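Side-chain contacts in penicillin-binding protein 2 (Pbp2) (Helicobacter pylori, PDB 5LP5), which probably cross-links peptidoglycan as a penicillin-binding transpeptidase and takes part in a cell wall synthesis complex with MreC: residues 249-254 and 293-298; 305-310 and 559-564. All blocks are in the same frame, centred on the assembly; numbering follows the deposited sequence.

Overall arrangement
Both contacts lie in the penicillin-binding transpeptidase domain, their centres 12 Å apart, and both reach the same five-stranded antiparallel sheet. In contact 1 residues 249-254 meet the loop residues 293-298; in contact 2 the loop residues 305-310 pack on residues 559-564. A probable hydrogen bond from A253 N to L561 O links the neighbouring strands 252-258 and 556-562, and another, E563 N to R251 O, carries the pairing on between residues flanking them. In sequence both segments of contact 1 come before either segment of contact 2. The connection from helix 284-291 meets first R251, beside the start of strand 252-258, then L561 and E563, before S311 and K314, which fit the family's SxxK pattern.

Contact 1: 249-254 and 293-298; sequences NKRGAI and DIYNPL
R251 and Y295 make the whole contact, a cation-pi stack of a guanidinium on a phenol ring. The two planes are only 13° apart, and CZ of R251 stands 3.8 Å from the centroid of the Y295 ring, so the charge lies over the face. The overlap is broad: NE of R251 rides above the middle of the ring, NH2 of R251 comes within 3.7 Å of CE2 of Y295, and CD of R251 adds a CH-pi contact at 3.9 Å from the Y295 ring centroid. The ring's opposite face carries CG2 of I294, and the far face of the guanidinium is met off-centre by N249 C.

The arginine reaches this position by bending. CG sits beside its backbone N (chi1 -61°), and further turns at chi2 and chi3 lay the end of the chain flat against the phenol. In Y295, CG is anti to the carbonyl carbon (chi1 -62°), which directs the ring toward R251. Y295 is third in a type I turn closed by N296 N to D293 O (3.2 Å); Y295 N also donates to D293 OD1 over 3.0 Å, from above the carboxylate plane, an Asx turn. Beyond the two segments, P271 touches both stacking side chains.

Chemically, the pairing would combine electrostatic attraction to the pi cloud with dispersion between two flat groups. Because that attraction acts through the ring face, the stack leaves N-H groups at the guanidinium's own edge able to bond, as NH1 does with the Y537 hydroxyl.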
loop_
_atom_site.group_PDB
_atom_site.type_symbol
_atom_site.label_atom_id
_atom_site.label_comp_id
_atom_site.label_asym_id
_atom_site.label_seq_id
_atom_site.Cartn_x
_atom_site.Cartn_y
_atom_site.Cartn_z
ATOM N N ASN A 249 -11.428 -29.031 -8.563
ATOM C CA ASN A 249 -12.305 -29.809 -7.670
ATOM C C ASN A 249 -11.513 -30.797 -6.830
ATOM O O ASN A 249 -12.040 -31.812 -6.426
ATOM C CB ASN A 249 -13.345 -30.579 -8.497
ATOM C CG ASN A 249 -14.545 -29.728 -8.862
ATOM O OD1 ASN A 249 -14.999 -28.920 -8.046
ATOM N ND2 ASN A 249 -15.068 -29.900 -10.090
ATOM N N LYS A 250 -10.249 -30.496 -6.571
ATOM C CA LYS A 250 -9.324 -31.455 -5.979
ATOM C C LYS A 250 -8.600 -30.848 -4.783
ATOM O O LYS A 250 -8.366 -29.648 -4.726
ATOM C CB LYS A 250 -8.285 -31.897 -7.025
ATOM C CG LYS A 250 -8.864 -32.217 -8.399
ATOM C CD LYS A 250 -7.843 -32.832 -9.342
ATOM C CE LYS A 250 -8.527 -33.384 -10.590
ATOM N NZ LYS A 250 -9.154 -34.721 -10.374
ATOM N N ARG A 251 -8.242 -31.677 -3.814
ATOM C CA ARG A 251 -7.320 -31.253 -2.757
ATOM C C ARG A 251 -5.972 -31.909 -2.989
ATOM O O ARG A 251 -5.890 -32.999 -3.530
ATOM C CB ARG A 251 -7.821 -31.625 -1.366
ATOM C CG ARG A 251 -9.138 -30.978 -1.011
ATOM C CD ARG A 251 -10.288 -31.890 -1.375
ATOM N NE ARG A 251 -11.410 -31.147 -1.920
ATOM C CZ ARG A 251 -12.341 -31.682 -2.696
ATOM N NH1 ARG A 251 -12.295 -32.968 -3.029
ATOM N NH2 ARG A 251 -13.338 -30.936 -3.144
ATOM N N GLY A 252 -4.910 -31.225 -2.578
ATOM C CA GLY A 252 -3.563 -31.750 -2.755
ATOM C C GLY A 252 -2.573 -30.626 -2.913
ATOM O O GLY A 252 -2.714 -29.589 -2.276
ATOM N N ALA A 253 -1.567 -30.844 -3.753
ATOM C CA ALA A 253 -0.489 -29.881 -3.921
ATOM C C ALA A 253 0.290 -30.123 -5.203
ATOM O O ALA A 253 0.421 -31.270 -5.648
ATOM C CB ALA A 253 0.453 -29.939 -2.742
ATOM N N ILE A 254 0.813 -29.035 -5.771
ATOM C CA ILE A 254 1.571 -29.105 -7.020
ATOM C C ILE A 254 2.769 -28.145 -7.080
ATOM O O ILE A 254 2.698 -27.017 -6.611
ATOM C CB ILE A 254 0.663 -28.889 -8.237
ATOM C CG1 ILE A 254 1.475 -29.020 -9.518
ATOM C CG2 ILE A 254 -0.029 -27.535 -8.168
ATOM C CD1 ILE A 254 0.594 -29.228 -10.723
ATOM N N ASP A 293 -14.352 -25.755 7.500
ATOM C CA ASP A 293 -14.196 -26.436 6.209
ATOM C C ASP A 293 -13.392 -27.702 6.504
ATOM O O ASP A 293 -12.268 -27.644 7.009
ATOM C CB ASP A 293 -13.486 -25.547 5.174
ATOM C CG ASP A 293 -13.416 -26.183 3.794
ATOM O OD1 ASP A 293 -13.650 -27.396 3.664
ATOM O OD2 ASP A 293 -13.106 -25.459 2.823
ATOM N N ILE A 294 -13.996 -28.846 6.226
ATOM C CA ILE A 294 -13.357 -30.117 6.518
ATOM C C ILE A 294 -12.095 -30.332 5.674
ATOM O O ILE A 294 -11.198 -31.050 6.104
ATOM C CB ILE A 294 -14.353 -31.307 6.361
ATOM C CG1 ILE A 294 -13.678 -32.643 6.672
ATOM C CG2 ILE A 294 -14.946 -31.371 4.957
ATOM C CD1 ILE A 294 -12.856 -32.642 7.942
ATOM N N TYR A 295 -12.008 -29.708 4.495
ATOM C CA TYR A 295 -10.855 -29.921 3.631
ATOM C C TYR A 295 -9.654 -29.120 4.090
ATOM O O TYR A 295 -8.600 -29.180 3.466
ATOM C CB TYR A 295 -11.169 -29.559 2.205
ATOM C CG TYR A 295 -12.251 -30.379 1.589
ATOM C CD1 TYR A 295 -12.198 -31.761 1.585
ATOM C CD2 TYR A 295 -13.320 -29.762 0.953
ATOM C CE1 TYR A 295 -13.208 -32.509 0.978
ATOM C CE2 TYR A 295 -14.328 -30.493 0.345
ATOM C CZ TYR A 295 -14.272 -31.861 0.358
ATOM O OH TYR A 295 -15.277 -32.566 -0.247
ATOM N N ASN A 296 -9.814 -28.350 5.160
ATOM C CA ASN A 296 -8.676 -27.757 5.864
ATOM C C ASN A 296 -7.872 -26.781 4.972
ATOM O O ASN A 296 -6.783 -27.099 4.502
ATOM C CB ASN A 296 -7.806 -28.898 6.404
ATOM C CG ASN A 296 -6.797 -28.442 7.417
ATOM O OD1 ASN A 296 -6.800 -27.290 7.861
ATOM N ND2 ASN A 296 -5.913 -29.348 7.787
ATOM N N PRO A 297 -8.430 -25.588 4.726
ATOM C CA PRO A 297 -7.832 -24.589 3.845
ATOM C C PRO A 297 -6.550 -23.971 4.392
ATOM O O PRO A 297 -5.696 -23.533 3.607
ATOM C CB PRO A 297 -8.909 -23.502 3.748
ATOM C CG PRO A 297 -10.161 -24.147 4.186
ATOM C CD PRO A 297 -9.730 -25.130 5.229
ATOM N N LEU A 298 -6.418 -23.927 5.714
ATOM C CA LEU A 298 -5.265 -23.282 6.312
ATOM C C LEU A 298 -4.023 -24.140 6.210
ATOM O O LEU A 298 -2.940 -23.689 6.551
ATOM C CB LEU A 298 -5.528 -22.967 7.767
ATOM C CG LEU A 298 -6.620 -21.937 7.994
ATOM C CD1 LEU A 298 -6.840 -21.832 9.495
ATOM C CD2 LEU A 298 -6.296 -20.570 7.387
#

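Contact 2: 305-310 and 559-564; sequences ALYPPG and TILVEH
Y307 meets L561 of strand 556-562 with a ring face and E563, further along the chain, with its hydroxyl; these three residues account for all the surface buried here. CD2 of L561 is modelled over the ring, too close for its position to be exact, so only the general arrangement, a leucine methyl against a tyrosine face, is safe. L561 CG is anti to its backbone N (chi1 168°), and its CB points toward the loop, which together direct the branched end toward Y307.

The hydroxyl end is polar. Y307 OH donates to OE2 of E563 over 2.5 Å, a length not to be pressed at this resolution. OE2 lies in the plane of the ring and accepts through its anti lone pair, while the carboxylate is turned 58° from the ring. The glutamate chain runs extended beyond CG, carrying the carboxylate to the phenol. R301 forms a salt bridge with the same OE2, so a hydroxyl and a positive charge share one oxygen.

H542, from strand 542-549, meets the Y307 ring edge-to-face and also touches E563. W544 of that strand touches L561 and bonds to P308 O, while P441 of helix 441-453 also packs on L561; the loop continues to helix 314-324.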
loop_
_atom_site.group_PDB
_atom_site.type_symbol
_atom_site.label_atom_id
_atom_site.label_comp_id
_atom_site.label_asym_id
_atom_site.label_seq_id
_atom_site.Cartn_x
_atom_site.Cartn_y
_atom_site.Cartn_z
ATOM N N ALA A 305 2.681 -30.722 5.579
ATOM C CA ALA A 305 1.777 -31.873 5.505
ATOM C C ALA A 305 2.592 -33.068 5.092
ATOM O O ALA A 305 3.476 -32.959 4.217
ATOM C CB ALA A 305 0.668 -31.654 4.499
ATOM N N LEU A 306 2.298 -34.199 5.732
ATOM C CA LEU A 306 3.056 -35.432 5.552
ATOM C C LEU A 306 2.176 -36.535 4.924
ATOM O O LEU A 306 1.024 -36.730 5.301
ATOM C CB LEU A 306 3.634 -35.889 6.900
ATOM C CG LEU A 306 4.824 -35.095 7.491
ATOM C CD1 LEU A 306 5.109 -35.435 8.953
ATOM C CD2 LEU A 306 6.084 -35.291 6.645
ATOM N N TYR A 307 2.728 -37.235 3.942
ATOM C CA TYR A 307 2.026 -38.323 3.276
ATOM C C TYR A 307 3.025 -39.465 3.034
ATOM O O TYR A 307 4.217 -39.212 2.898
ATOM C CB TYR A 307 1.473 -37.883 1.920
ATOM C CG TYR A 307 0.595 -36.647 1.891
ATOM C CD1 TYR A 307 1.136 -35.391 1.672
ATOM C CD2 TYR A 307 -0.772 -36.750 2.004
ATOM C CE1 TYR A 307 0.333 -34.268 1.614
ATOM C CE2 TYR A 307 -1.589 -35.641 1.934
ATOM C CZ TYR A 307 -1.034 -34.399 1.726
ATOM O OH TYR A 307 -1.835 -33.275 1.649
ATOM N N PRO A 308 2.540 -40.724 2.984
ATOM C CA PRO A 308 3.422 -41.822 2.578
ATOM C C PRO A 308 3.810 -41.648 1.116
ATOM O O PRO A 308 2.933 -41.437 0.278
ATOM C CB PRO A 308 2.560 -43.087 2.770
ATOM C CG PRO A 308 1.390 -42.663 3.579
ATOM C CD PRO A 308 1.184 -41.197 3.326
ATOM N N PRO A 309 5.110 -41.717 0.802
ATOM C CA PRO A 309 5.506 -41.446 -0.582
ATOM C C PRO A 309 4.999 -42.482 -1.596
ATOM O O PRO A 309 4.741 -42.128 -2.752
ATOM C CB PRO A 309 7.040 -41.423 -0.521
ATOM C CG PRO A 309 7.386 -42.211 0.658
ATOM C CD PRO A 309 6.264 -42.037 1.648
ATOM N N GLY A 310 4.842 -43.728 -1.154
ATOM C CA GLY A 310 4.503 -44.825 -2.040
ATOM C C GLY A 310 5.647 -45.173 -2.976
ATOM O O GLY A 310 6.833 -44.966 -2.656
ATOM N N THR A 559 5.990 -32.039 -9.469
ATOM C CA THR A 559 5.576 -33.014 -8.478
ATOM C C THR A 559 4.132 -32.714 -8.096
ATOM O O THR A 559 3.796 -31.593 -7.705
ATOM C CB THR A 559 6.468 -32.962 -7.222
ATOM O OG1 THR A 559 7.794 -33.424 -7.528
ATOM C CG2 THR A 559 5.905 -33.844 -6.117
ATOM N N ILE A 560 3.278 -33.725 -8.218
ATOM C CA ILE A 560 1.835 -33.545 -8.045
ATOM C C ILE A 560 1.302 -34.564 -7.072
ATOM O O ILE A 560 1.686 -35.725 -7.125
ATOM C CB ILE A 560 1.072 -33.687 -9.382
ATOM C CG1 ILE A 560 1.539 -32.612 -10.362
ATOM C CG2 ILE A 560 -0.434 -33.563 -9.176
ATOM C CD1 ILE A 560 1.116 -32.844 -11.793
ATOM N N LEU A 561 0.411 -34.112 -6.192
ATOM C CA LEU A 561 -0.207 -34.972 -5.197
ATOM C C LEU A 561 -1.692 -34.647 -5.018
ATOM O O LEU A 561 -2.029 -33.557 -4.555
ATOM C CB LEU A 561 0.506 -34.800 -3.866
ATOM C CG LEU A 561 -0.250 -35.426 -2.699
ATOM C CD1 LEU A 561 0.013 -36.916 -2.580
ATOM C CD2 LEU A 561 0.157 -34.718 -1.441
ATOM N N VAL A 562 -2.572 -35.591 -5.360
ATOM C CA VAL A 562 -4.013 -35.377 -5.180
ATOM C C VAL A 562 -4.554 -36.223 -4.038
ATOM O O VAL A 562 -4.553 -37.451 -4.105
ATOM C CB VAL A 562 -4.836 -35.674 -6.454
ATOM C CG1 VAL A 562 -6.324 -35.522 -6.184
ATOM C CG2 VAL A 562 -4.433 -34.742 -7.580
ATOM N N GLU A 563 -5.027 -35.560 -2.991
ATOM C CA GLU A 563 -5.579 -36.268 -1.855
ATOM C C GLU A 563 -6.749 -37.130 -2.310
ATOM O O GLU A 563 -7.655 -36.649 -2.987
ATOM C CB GLU A 563 -5.998 -35.301 -0.742
ATOM C CG GLU A 563 -4.817 -34.799 0.078
ATOM C CD GLU A 563 -5.229 -33.915 1.237
ATOM O OE1 GLU A 563 -6.431 -33.821 1.514
ATOM O OE2 GLU A 563 -4.360 -33.309 1.878
ATOM N N HIS A 564 -6.691 -38.412 -1.948
ATOM C CA HIS A 564 -7.722 -39.379 -2.286
ATOM C C HIS A 564 -7.837 -39.543 -3.800
ATOM O O HIS A 564 -8.887 -39.928 -4.322
ATOM C CB HIS A 564 -9.036 -38.969 -1.622
ATOM C CG HIS A 564 -8.923 -38.837 -0.129
ATOM N ND1 HIS A 564 -8.435 -39.850 0.676
ATOM C CD2 HIS A 564 -9.219 -37.811 0.706
ATOM C CE1 HIS A 564 -8.456 -39.456 1.940
ATOM N NE2 HIS A 564 -8.929 -38.223 1.987
#